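Local coordinates for protein excinuclease ABC, subunit A. (Deinococcus radiodurans, PDB 2VF7) that binds DNA, zinc and adenine nucleotide as a UvrA-family ABC protein, probably hydrolysing ATP and helping to recognise damaged DNA for excision repair, at residues Asn506-Asn511 with Ser541-Asp546. The protein carries 1 engineered substitution. Residues are numbered along the deposited sequence; the frame is centred on the assembly and turned at random.
Sequences NGVTRN and SQALVD. With ADP (adenosine-5'-diphosphate), chain D.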
loop_
_atom_site.group_PDB
_atom_site.type_symbol
_atom_site.label_atom_id
_atom_site.label_comp_id
_atom_site.label_asym_id
_atom_site.label_seq_id
_atom_site.Cartn_x
_atom_site.Cartn_y
_atom_site.Cartn_z
ATOM N N ASN A 506 35.119 -17.589 33.958
ATOM C CA ASN A 506 36.332 -16.782 33.940
ATOM C C ASN A 506 36.744 -16.357 32.527
ATOM O O ASN A 506 36.513 -17.083 31.554
ATOM C CB ASN A 506 37.480 -17.555 34.600
ATOM C CG ASN A 506 37.157 -17.995 36.025
ATOM O OD1 ASN A 506 36.891 -17.166 36.903
ATOM N ND2 ASN A 506 37.186 -19.305 36.260
ATOM N N GLY A 507 37.348 -15.172 32.432
ATOM C CA GLY A 507 37.931 -14.663 31.185
ATOM C C GLY A 507 36.909 -14.365 30.111
ATOM O O GLY A 507 37.115 -14.687 28.938
ATOM N N VAL A 508 35.808 -13.741 30.527
ATOM C CA VAL A 508 34.665 -13.493 29.663
ATOM C C VAL A 508 34.916 -12.271 28.775
ATOM O O VAL A 508 34.682 -11.137 29.199
ATOM C CB VAL A 508 33.356 -13.298 30.503
ATOM C CG1 VAL A 508 32.126 -13.263 29.607
ATOM C CG2 VAL A 508 33.206 -14.396 31.550
ATOM N N THR A 509 35.410 -12.505 27.555
ATOM C CA THR A 509 35.561 -11.439 26.550
ATOM C C THR A 509 34.405 -11.493 25.543
ATOM O O THR A 509 34.105 -12.555 24.986
ATOM C CB THR A 509 36.951 -11.477 25.829
ATOM O OG1 THR A 509 38.007 -11.498 26.801
ATOM C CG2 THR A 509 37.140 -10.247 24.923
ATOM N N ARG A 510 33.755 -10.347 25.333
ATOM C CA ARG A 510 32.511 -10.248 24.547
ATOM C C ARG A 510 31.926 -8.835 24.667
ATOM O O ARG A 510 31.628 -8.363 25.776
ATOM C CB ARG A 510 31.489 -11.291 25.028
ATOM C CG ARG A 510 30.355 -11.596 24.059
ATOM C CD ARG A 510 30.187 -13.108 23.883
ATOM N NE ARG A 510 29.104 -13.433 22.949
ATOM C CZ ARG A 510 29.025 -14.556 22.233
ATOM N NH1 ARG A 510 29.975 -15.480 22.317
ATOM N NH2 ARG A 510 27.989 -14.749 21.418
ATOM N N ASN A 511 31.784 -8.163 23.525
ATOM C CA ASN A 511 31.232 -6.806 23.470
ATOM C C ASN A 511 31.937 -5.865 24.438
ATOM O O ASN A 511 33.106 -5.539 24.224
ATOM C CB ASN A 511 29.718 -6.820 23.710
ATOM C CG ASN A 511 28.975 -7.667 22.707
ATOM O OD1 ASN A 511 29.509 -8.010 21.658
ATOM N ND2 ASN A 511 27.729 -8.006 23.021
ATOM N N SER A 541 22.864 -14.580 28.981
ATOM C CA SER A 541 22.256 -15.195 27.805
ATOM C C SER A 541 23.285 -15.596 26.756
ATOM O O SER A 541 23.245 -16.708 26.226
ATOM C CB SER A 541 21.186 -14.282 27.205
ATOM O OG SER A 541 20.122 -14.119 28.125
ATOM N N GLN A 542 24.214 -14.703 26.459
ATOM C CA GLN A 542 25.220 -15.001 25.445
ATOM C C GLN A 542 26.387 -15.823 25.986
ATOM O O GLN A 542 26.544 -16.967 25.610
ATOM C CB GLN A 542 25.676 -13.723 24.735
ATOM C CG GLN A 542 24.507 -12.947 24.098
ATOM C CD GLN A 542 24.923 -11.593 23.547
ATOM O OE1 GLN A 542 26.006 -11.454 22.961
ATOM N NE2 GLN A 542 24.062 -10.588 23.721
ATOM N N ALA A 543 27.182 -15.262 26.889
ATOM C CA ALA A 543 28.426 -15.912 27.337
ATOM C C ALA A 543 28.226 -17.172 28.167
ATOM O O ALA A 543 28.824 -18.206 27.874
ATOM C CB ALA A 543 29.319 -14.925 28.090
ATOM N N LEU A 544 27.402 -17.093 29.206
ATOM C CA LEU A 544 27.184 -18.250 30.057
ATOM C C LEU A 544 26.671 -19.403 29.213
ATOM O O LEU A 544 27.343 -20.419 29.084
ATOM C CB LEU A 544 26.209 -17.941 31.197
ATOM C CG LEU A 544 25.925 -19.111 32.157
ATOM C CD1 LEU A 544 27.209 -19.650 32.770
ATOM C CD2 LEU A 544 24.968 -18.719 33.255
ATOM N N VAL A 545 25.501 -19.209 28.609
ATOM C CA VAL A 545 24.794 -20.246 27.859
ATOM C C VAL A 545 25.665 -20.988 26.839
ATOM O O VAL A 545 25.692 -22.221 26.826
ATOM C CB VAL A 545 23.515 -19.672 27.187
ATOM C CG1 VAL A 545 22.937 -20.642 26.170
ATOM C CG2 VAL A 545 22.483 -19.354 28.234
ATOM N N ASP A 546 26.376 -20.265 25.981
ATOM C CA ASP A 546 27.251 -20.971 25.055
ATOM C C ASP A 546 28.684 -21.075 25.561
ATOM O O ASP A 546 29.645 -20.997 24.798
ATOM C CB ASP A 546 27.128 -20.494 23.593
ATOM C CG ASP A 546 27.185 -18.987 23.439
ATOM O OD1 ASP A 546 28.292 -18.422 23.607
ATOM O OD2 ASP A 546 26.128 -18.389 23.104
HETATM P PB ADP D . 21.972 -5.318 28.743
HETATM O O1B ADP D . 20.965 -4.331 28.211
HETATM O O2B ADP D . 21.663 -6.771 28.514
HETATM O O3B ADP D . 22.355 -4.986 30.159
HETATM P PA ADP D . 23.885 -6.035 26.680
HETATM O O1A ADP D . 23.189 -5.734 25.393
HETATM O O2A ADP D . 23.991 -7.439 27.180
HETATM O O3A ADP D . 23.319 -5.089 27.864
HETATM O "O5'" ADP D . 25.405 -5.543 26.430
HETATM C "C5'" ADP D . 25.762 -4.168 26.475
HETATM C "C4'" ADP D . 26.804 -3.785 25.437
HETATM O "O4'" ADP D . 27.027 -4.836 24.501
HETATM C "C3'" ADP D . 26.261 -2.614 24.639
HETATM O "O3'" ADP D . 27.318 -1.702 24.349
HETATM C "C2'" ADP D . 25.731 -3.245 23.365
HETATM O "O2'" ADP D . 25.678 -2.344 22.251
HETATM C "C1'" ADP D . 26.678 -4.414 23.169
HETATM N N9 ADP D . 26.014 -5.499 22.405
HETATM C C8 ADP D . 25.138 -6.401 22.906
HETATM N N7 ADP D . 24.715 -7.268 21.958
HETATM C C5 ADP D . 25.330 -6.906 20.809
HETATM C C6 ADP D . 25.334 -7.392 19.405
HETATM N N6 ADP D . 24.573 -8.458 19.051
HETATM N N1 ADP D . 26.116 -6.746 18.506
HETATM C C2 ADP D . 26.870 -5.676 18.849
HETATM N N3 ADP D . 26.916 -5.181 20.106
HETATM C C4 ADP D . 26.182 -5.742 21.109
#
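Val508 CG1 meets Ala543 CB at 3.6 Å, and this methyl-to-methyl touch is the closely packed part of the contact between 506-511 and 541-546. Both residues are buried, and their CA atoms, 7.1 Å apart, are the closest CA pair across the contact. With CG1 anti to the backbone N (chi1 -171°), Val508 lays that one branch against the alanine. Toward solvent, at Arg510 and Asp546, polar groups replace this apolar pair and the fit slackens. Arg510 runs over Gln542, its NE 3.9 Å from the glutamine CB. Gln542 OE1 lies at the edge of the guanidinium and in its plane, yet stays 3.7 Å from NE, too far for a hydrogen bond. Between Asp546 OD1 and Arg510 NH1, 3.6 Å apart, there is a long, weak salt bridge; the oxygen stands well out of the guanidinium plane, so the pairing is purely electrostatic. The carboxylate's position is itself doubtful, since both its oxygens crowd another acceptor, Gln542 O.

Helix 536-551 starts within the Walker A P-loop of an ABC ATPase domain, at Lys536 and Ser537, and strand 502-510 belongs to the antiparallel sheet packed beside it. The strand ends next to the nucleotide, where Asn511 and Gln542 both line the ADP pocket. Asn511 lays its amide over the face of the adenine, ND2 3.1 Å from ADP C8, while the same ND2 stays a loose 3.9 Å from Gln542 OE1. Gln542, its chain extended beyond CG (chi2 173°), brings NE2 no nearer than 3.8 Å to ADP N7. Replacing Arg510 by an alanine would probably leave Asp546 without this weak positive partner and uncover the Gln542 CB. Within the pocket, Asn511 also touches Thr538, whose OG1 hydrogen-bonds the ADP.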